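Local coordinates for protein Xaa-Pro dipeptidase (Pyrococcus horikoshii, PDB 1WY2) that probably hydrolyses dipeptides that carry proline at the C-terminal position, releasing proline, as a homodimeric two-metal peptidase of the M24B family, at residues S222-T227 and R342-E347; A149-I154 and V209-G214. All coordinates share one frame; numbering follows the deposited sequence.

Contact 1 (S222-T227 and R342-E347); sequences SDITRT and RLTKTE. With ZN (zinc ion), chain D; ZN (zinc ion), chain E.
Arg226, on a strand of the pita-bread metallopeptidase fold, binds the main-chain carbonyls of Thr346 and Glu347, so this buried contact ties strand 220-229 to the irregular C-terminal segment that follows strand 339-342. The Arg226 chain bends at its second torsion (chi2 -68°), which turns the guanidinium edge to the segment. NE and NH2 grip one oxygen, Thr346 O, side-on; the NH2 bond is short (2.8 Å from NH2 to Thr346 O) and the straighter of the two at 159°. NE is shared with Glu347 O, 2.9 Å away, and NH1 turns back to its own strand at Thr225 O. Arg342 adds a third donor to Thr346 O, with its NH2 3.1 Å from that oxygen. The two guanidinium groups meet with their planes 35° apart, and Asp331 forms a salt bridge to each arginine, which probably eases their proximity. Arginine suits this place because its N-H groups point outward round its edge and reach several carbonyl oxygens at once. A leucine in its place would probably cost Glu347 O its Arg226 donor, leave Thr346 O with Arg342 alone of the two arginines, and take one positive partner from Asp331. Ile224 CD1 lies 3.8 Å above one face of the Arg226 guanidinium plane and 3.9 Å from Thr346 OG1. Thr346 and Arg226 run alongside in opposite directions, while Thr344 OG1 and Thr346 OG1 bond to Asp331 and Asp144, respectively. Just before Ile224, Asp223 bridges the two zinc ions, OD1 to one and OD2 to the other, and Thr344 CG2 packs 3.9 Å from Ile224 CB.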
loop_
_atom_site.group_PDB
_atom_site.type_symbol
_atom_site.label_atom_id
_atom_site.label_comp_id
_atom_site.label_asym_id
_atom_site.label_seq_id
_atom_site.Cartn_x
_atom_site.Cartn_y
_atom_site.Cartn_z
ATOM N N SER A 222 -9.437 -8.881 7.434
ATOM C CA SER A 222 -10.008 -9.033 8.770
ATOM C C SER A 222 -9.475 -7.845 9.572
ATOM O O SER A 222 -8.473 -7.232 9.194
ATOM C CB SER A 222 -9.577 -10.357 9.411
ATOM O OG SER A 222 -8.169 -10.490 9.424
ATOM N N ASP A 223 -10.130 -7.521 10.676
ATOM C CA ASP A 223 -9.726 -6.365 11.469
ATOM C C ASP A 223 -10.209 -6.570 12.897
ATOM O O ASP A 223 -11.390 -6.832 13.123
ATOM C CB ASP A 223 -10.369 -5.116 10.852
ATOM C CG ASP A 223 -9.750 -3.824 11.330
ATOM O OD1 ASP A 223 -8.895 -3.847 12.241
ATOM O OD2 ASP A 223 -10.138 -2.776 10.773
ATOM N N ILE A 224 -9.299 -6.454 13.858
ATOM C CA ILE A 224 -9.660 -6.649 15.257
ATOM C C ILE A 224 -8.790 -5.804 16.186
ATOM O O ILE A 224 -7.623 -5.563 15.900
ATOM C CB ILE A 224 -9.510 -8.149 15.645
ATOM C CG1 ILE A 224 -10.001 -8.389 17.072
ATOM C CG2 ILE A 224 -8.049 -8.577 15.529
ATOM C CD1 ILE A 224 -9.903 -9.851 17.520
ATOM N N THR A 225 -9.378 -5.331 17.283
ATOM C CA THR A 225 -8.638 -4.556 18.275
ATOM C C THR A 225 -9.042 -5.002 19.670
ATOM O O THR A 225 -10.227 -5.110 19.983
ATOM C CB THR A 225 -8.920 -3.028 18.222
ATOM O OG1 THR A 225 -8.581 -2.500 16.936
ATOM C CG2 THR A 225 -8.073 -2.306 19.276
ATOM N N ARG A 226 -8.050 -5.275 20.504
ATOM C CA ARG A 226 -8.308 -5.637 21.892
ATOM C C ARG A 226 -7.351 -4.793 22.718
ATOM O O ARG A 226 -6.236 -4.508 22.287
ATOM C CB ARG A 226 -8.038 -7.123 22.149
ATOM C CG ARG A 226 -9.065 -8.060 21.529
ATOM C CD ARG A 226 -10.432 -7.933 22.198
ATOM N NE ARG A 226 -11.410 -8.821 21.574
ATOM C CZ ARG A 226 -12.102 -8.520 20.479
ATOM N NH1 ARG A 226 -11.940 -7.341 19.882
ATOM N NH2 ARG A 226 -12.934 -9.412 19.963
ATOM N N THR A 227 -7.793 -4.375 23.894
ATOM C CA THR A 227 -6.940 -3.578 24.760
ATOM C C THR A 227 -6.763 -4.349 26.056
ATOM O O THR A 227 -7.720 -4.919 26.578
ATOM C CB THR A 227 -7.571 -2.202 25.068
ATOM O OG1 THR A 227 -7.700 -1.452 23.853
ATOM C CG2 THR A 227 -6.700 -1.415 26.049
ATOM N N ARG A 342 -20.637 -11.944 15.140
ATOM C CA ARG A 342 -19.267 -11.494 15.353
ATOM C C ARG A 342 -18.326 -12.456 14.628
ATOM O O ARG A 342 -18.258 -13.638 14.973
ATOM C CB ARG A 342 -18.945 -11.463 16.855
ATOM C CG ARG A 342 -19.706 -10.390 17.630
ATOM C CD ARG A 342 -19.382 -10.431 19.123
ATOM N NE ARG A 342 -17.959 -10.225 19.385
ATOM C CZ ARG A 342 -17.217 -11.040 20.128
ATOM N NH1 ARG A 342 -17.765 -12.114 20.684
ATOM N NH2 ARG A 342 -15.931 -10.783 20.316
ATOM N N LEU A 343 -17.611 -11.963 13.616
ATOM C CA LEU A 343 -16.691 -12.818 12.867
ATOM C C LEU A 343 -15.396 -12.981 13.654
ATOM O O LEU A 343 -14.751 -14.028 13.593
ATOM C CB LEU A 343 -16.434 -12.237 11.473
ATOM C CG LEU A 343 -17.706 -12.050 10.632
ATOM C CD1 LEU A 343 -17.325 -11.565 9.239
ATOM C CD2 LEU A 343 -18.476 -13.367 10.534
ATOM N N THR A 344 -15.012 -11.933 14.384
ATOM C CA THR A 344 -13.844 -11.997 15.252
ATOM C C THR A 344 -14.470 -12.445 16.570
ATOM O O THR A 344 -15.461 -11.864 17.015
ATOM C CB THR A 344 -13.155 -10.623 15.395
ATOM O OG1 THR A 344 -14.138 -9.602 15.597
ATOM C CG2 THR A 344 -12.344 -10.317 14.150
ATOM N N LYS A 345 -13.907 -13.474 17.189
ATOM C CA LYS A 345 -14.502 -14.029 18.404
ATOM C C LYS A 345 -13.712 -13.937 19.706
ATOM O O LYS A 345 -14.168 -14.422 20.741
ATOM C CB LYS A 345 -14.863 -15.491 18.130
ATOM C CG LYS A 345 -15.674 -15.671 16.850
ATOM C CD LYS A 345 -15.779 -17.129 16.430
ATOM C CE LYS A 345 -16.479 -17.254 15.080
ATOM N NZ LYS A 345 -16.555 -18.676 14.624
ATOM N N THR A 346 -12.537 -13.325 19.666
ATOM C CA THR A 346 -11.718 -13.196 20.868
ATOM C C THR A 346 -12.476 -12.483 21.984
ATOM O O THR A 346 -13.239 -11.551 21.730
ATOM C CB THR A 346 -10.425 -12.413 20.575
ATOM O OG1 THR A 346 -9.619 -13.153 19.651
ATOM C CG2 THR A 346 -9.636 -12.184 21.857
ATOM N N GLU A 347 -12.263 -12.923 23.223
ATOM C CA GLU A 347 -12.923 -12.306 24.373
ATOM C C GLU A 347 -12.653 -10.804 24.383
ATOM O O GLU A 347 -11.555 -10.360 24.054
ATOM C CB GLU A 347 -12.408 -12.929 25.677
ATOM C CG GLU A 347 -12.893 -12.232 26.941
ATOM C CD GLU A 347 -14.398 -12.300 27.116
ATOM O OE1 GLU A 347 -15.018 -11.242 27.357
ATOM O OE2 GLU A 347 -14.964 -13.412 27.020
HETATM ZN ZN ZN D . -8.558 -2.266 13.436
HETATM ZN ZN ZN E . -10.945 -1.071 11.756
#

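Contact 2 (A149-I154 and V209-G214); sequences AAIEEI and VVIDLG. With ZN (zinc ion), chain D.
Ile154 and Ile211 both carry CG1 opposite their own carbonyl carbon (chi1 -71° and -54°) and continue almost fully extended at the second torsion, and this brings their CD1 methyls together tip to tip, 3.6 Å from Ile154 CD1 to Ile211 CD1. The contact is helix-on-sheet packing in the pita-bread fold of the M24 peptidases: the last turn of helix 130-153 lies against strand 208-217, joined by apolar side chains with no hydrogen bond between the two segments. Ile211 meets three residues of 149-154. Its CG2 branch touches Ala150, with Ile211 CG2 4.0 Å from Ala150 CB, and the small alanine lets the helix backbone come near the strand at this point. The other branch, ending in CD1, runs across Ile151 at about a right angle and comes 4.1 Å from Ile151 CG1. Val209 lies two residues back along the strand and faces the helix too; the Val209 and Ile154 side chains run past each other in opposite directions, with Val209 CG1 3.8 Å from Ile154 CD1. Beta-branched residues suit these strand positions, since they are well tolerated in extended chain and offer two methyl-bearing arms. Ile154 has already left helical geometry, yet its N still closes the final turn on Ala150 O at 2.8 Å. Val163 of helix 160-173 and Ile203 also cover it. The strand has a second task: Val210 points away from the helix, and Asp212 carries its carboxylate to the metal centre, where Arg328 pairs with OD2. Asp212 OD1 binds a zinc ion at 2.0 Å, with OD2 farther from the same ion at 2.7 Å.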
loop_
_atom_site.group_PDB
_atom_site.type_symbol
_atom_site.label_atom_id
_atom_site.label_comp_id
_atom_site.label_asym_id
_atom_site.label_seq_id
_atom_site.Cartn_x
_atom_site.Cartn_y
_atom_site.Cartn_z
ATOM N N ALA A 149 -1.900 -14.460 20.540
ATOM C CA ALA A 149 -0.452 -14.609 20.597
ATOM C C ALA A 149 0.175 -13.315 21.106
ATOM O O ALA A 149 1.149 -13.346 21.857
ATOM C CB ALA A 149 0.104 -14.954 19.220
ATOM N N ALA A 150 -0.388 -12.179 20.702
ATOM C CA ALA A 150 0.132 -10.882 21.133
ATOM C C ALA A 150 -0.002 -10.732 22.642
ATOM O O ALA A 150 0.922 -10.285 23.320
ATOM C CB ALA A 150 -0.619 -9.752 20.434
ATOM N N ILE A 151 -1.167 -11.103 23.159
ATOM C CA ILE A 151 -1.432 -11.008 24.588
ATOM C C ILE A 151 -0.427 -11.836 25.383
ATOM O O ILE A 151 0.070 -11.398 26.421
ATOM C CB ILE A 151 -2.874 -11.478 24.899
ATOM C CG1 ILE A 151 -3.871 -10.490 24.285
ATOM C CG2 ILE A 151 -3.090 -11.585 26.404
ATOM C CD1 ILE A 151 -5.328 -10.909 24.421
ATOM N N GLU A 152 -0.115 -13.025 24.880
ATOM C CA GLU A 152 0.824 -13.917 25.548
ATOM C C GLU A 152 2.259 -13.393 25.463
ATOM O O GLU A 152 3.063 -13.609 26.372
ATOM C CB GLU A 152 0.743 -15.310 24.917
ATOM C CG GLU A 152 1.390 -16.419 25.732
ATOM C CD GLU A 152 0.713 -16.622 27.074
ATOM O OE1 GLU A 152 -0.538 -16.628 27.115
ATOM O OE2 GLU A 152 1.428 -16.783 28.086
ATOM N N GLU A 153 2.569 -12.696 24.375
ATOM C CA GLU A 153 3.907 -12.158 24.153
ATOM C C GLU A 153 4.164 -10.837 24.866
ATOM O O GLU A 153 5.311 -10.494 25.158
ATOM C CB GLU A 153 4.145 -11.971 22.655
ATOM C CG GLU A 153 5.530 -11.456 22.304
ATOM C CD GLU A 153 6.630 -12.409 22.730
ATOM O OE1 GLU A 153 6.553 -13.600 22.367
ATOM O OE2 GLU A 153 7.571 -11.965 23.423
ATOM N N ILE A 154 3.099 -10.098 25.143
ATOM C CA ILE A 154 3.232 -8.810 25.803
ATOM C C ILE A 154 3.528 -8.925 27.295
ATOM O O ILE A 154 2.750 -9.497 28.061
ATOM C CB ILE A 154 1.960 -7.962 25.588
ATOM C CG1 ILE A 154 1.895 -7.516 24.124
ATOM C CG2 ILE A 154 1.958 -6.762 26.526
ATOM C CD1 ILE A 154 0.583 -6.877 23.727
ATOM N N VAL A 209 -2.396 -1.367 26.706
ATOM C CA VAL A 209 -1.809 -1.723 25.419
ATOM C C VAL A 209 -2.923 -2.014 24.426
ATOM O O VAL A 209 -3.729 -2.926 24.630
ATOM C CB VAL A 209 -0.902 -2.972 25.516
ATOM C CG1 VAL A 209 -0.171 -3.187 24.185
ATOM C CG2 VAL A 209 0.101 -2.808 26.655
ATOM N N VAL A 210 -2.978 -1.216 23.366
ATOM C CA VAL A 210 -3.982 -1.395 22.326
ATOM C C VAL A 210 -3.348 -2.257 21.238
ATOM O O VAL A 210 -2.248 -1.962 20.768
ATOM C CB VAL A 210 -4.420 -0.034 21.727
ATOM C CG1 VAL A 210 -5.424 -0.252 20.593
ATOM C CG2 VAL A 210 -5.040 0.835 22.813
ATOM N N ILE A 211 -4.045 -3.327 20.865
ATOM C CA ILE A 211 -3.578 -4.264 19.843
ATOM C C ILE A 211 -4.589 -4.258 18.699
ATOM O O ILE A 211 -5.687 -4.794 18.834
ATOM C CB ILE A 211 -3.487 -5.693 20.425
ATOM C CG1 ILE A 211 -2.620 -5.684 21.689
ATOM C CG2 ILE A 211 -2.905 -6.651 19.387
ATOM C CD1 ILE A 211 -2.796 -6.915 22.564
ATOM N N ASP A 212 -4.216 -3.646 17.579
ATOM C CA ASP A 212 -5.090 -3.554 16.409
ATOM C C ASP A 212 -4.335 -4.193 15.245
ATOM O O ASP A 212 -3.276 -3.715 14.838
ATOM C CB ASP A 212 -5.394 -2.078 16.108
ATOM C CG ASP A 212 -6.540 -1.887 15.124
ATOM O OD1 ASP A 212 -6.860 -2.819 14.356
ATOM O OD2 ASP A 212 -7.114 -0.777 15.111
ATOM N N LEU A 213 -4.878 -5.282 14.714
ATOM C CA LEU A 213 -4.223 -5.988 13.626
ATOM C C LEU A 213 -5.242 -6.674 12.734
ATOM O O LEU A 213 -6.440 -6.692 13.029
ATOM C CB LEU A 213 -3.237 -7.021 14.205
ATOM C CG LEU A 213 -3.797 -8.090 15.154
ATOM C CD1 LEU A 213 -4.423 -9.221 14.351
ATOM C CD2 LEU A 213 -2.679 -8.640 16.038
ATOM N N GLY A 214 -4.763 -7.238 11.634
ATOM C CA GLY A 214 -5.663 -7.922 10.728
ATOM C C GLY A 214 -4.875 -8.751 9.740
ATOM O O GLY A 214 -3.686 -8.520 9.533
HETATM ZN ZN ZN D . -8.558 -2.266 13.436
#

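How the contacts relate
Contacts 1 and 2 use neighbouring antiparallel strands, 220-229 and 208-217, and their centres are 11 Å apart. Probable backbone hydrogen bonds join them: Arg226 O lies 2.9 Å from Ile211 N, and Ile224 N lies 3.0 Å from Leu213 O. Ile211, which packs on the helix, is thus paired with Arg226, which grips the C-terminal segment. Both contacts also reach the active site: Asp223 and Glu330 bridge the two zinc ions, Asp212 binding one, and His287 and Glu316 the other. The apolar packing stands back from the metals, with Ile211 CB 9.3 Å from the zinc ion bound by Asp212 and the Ile211 side chain about 12 Å from the other.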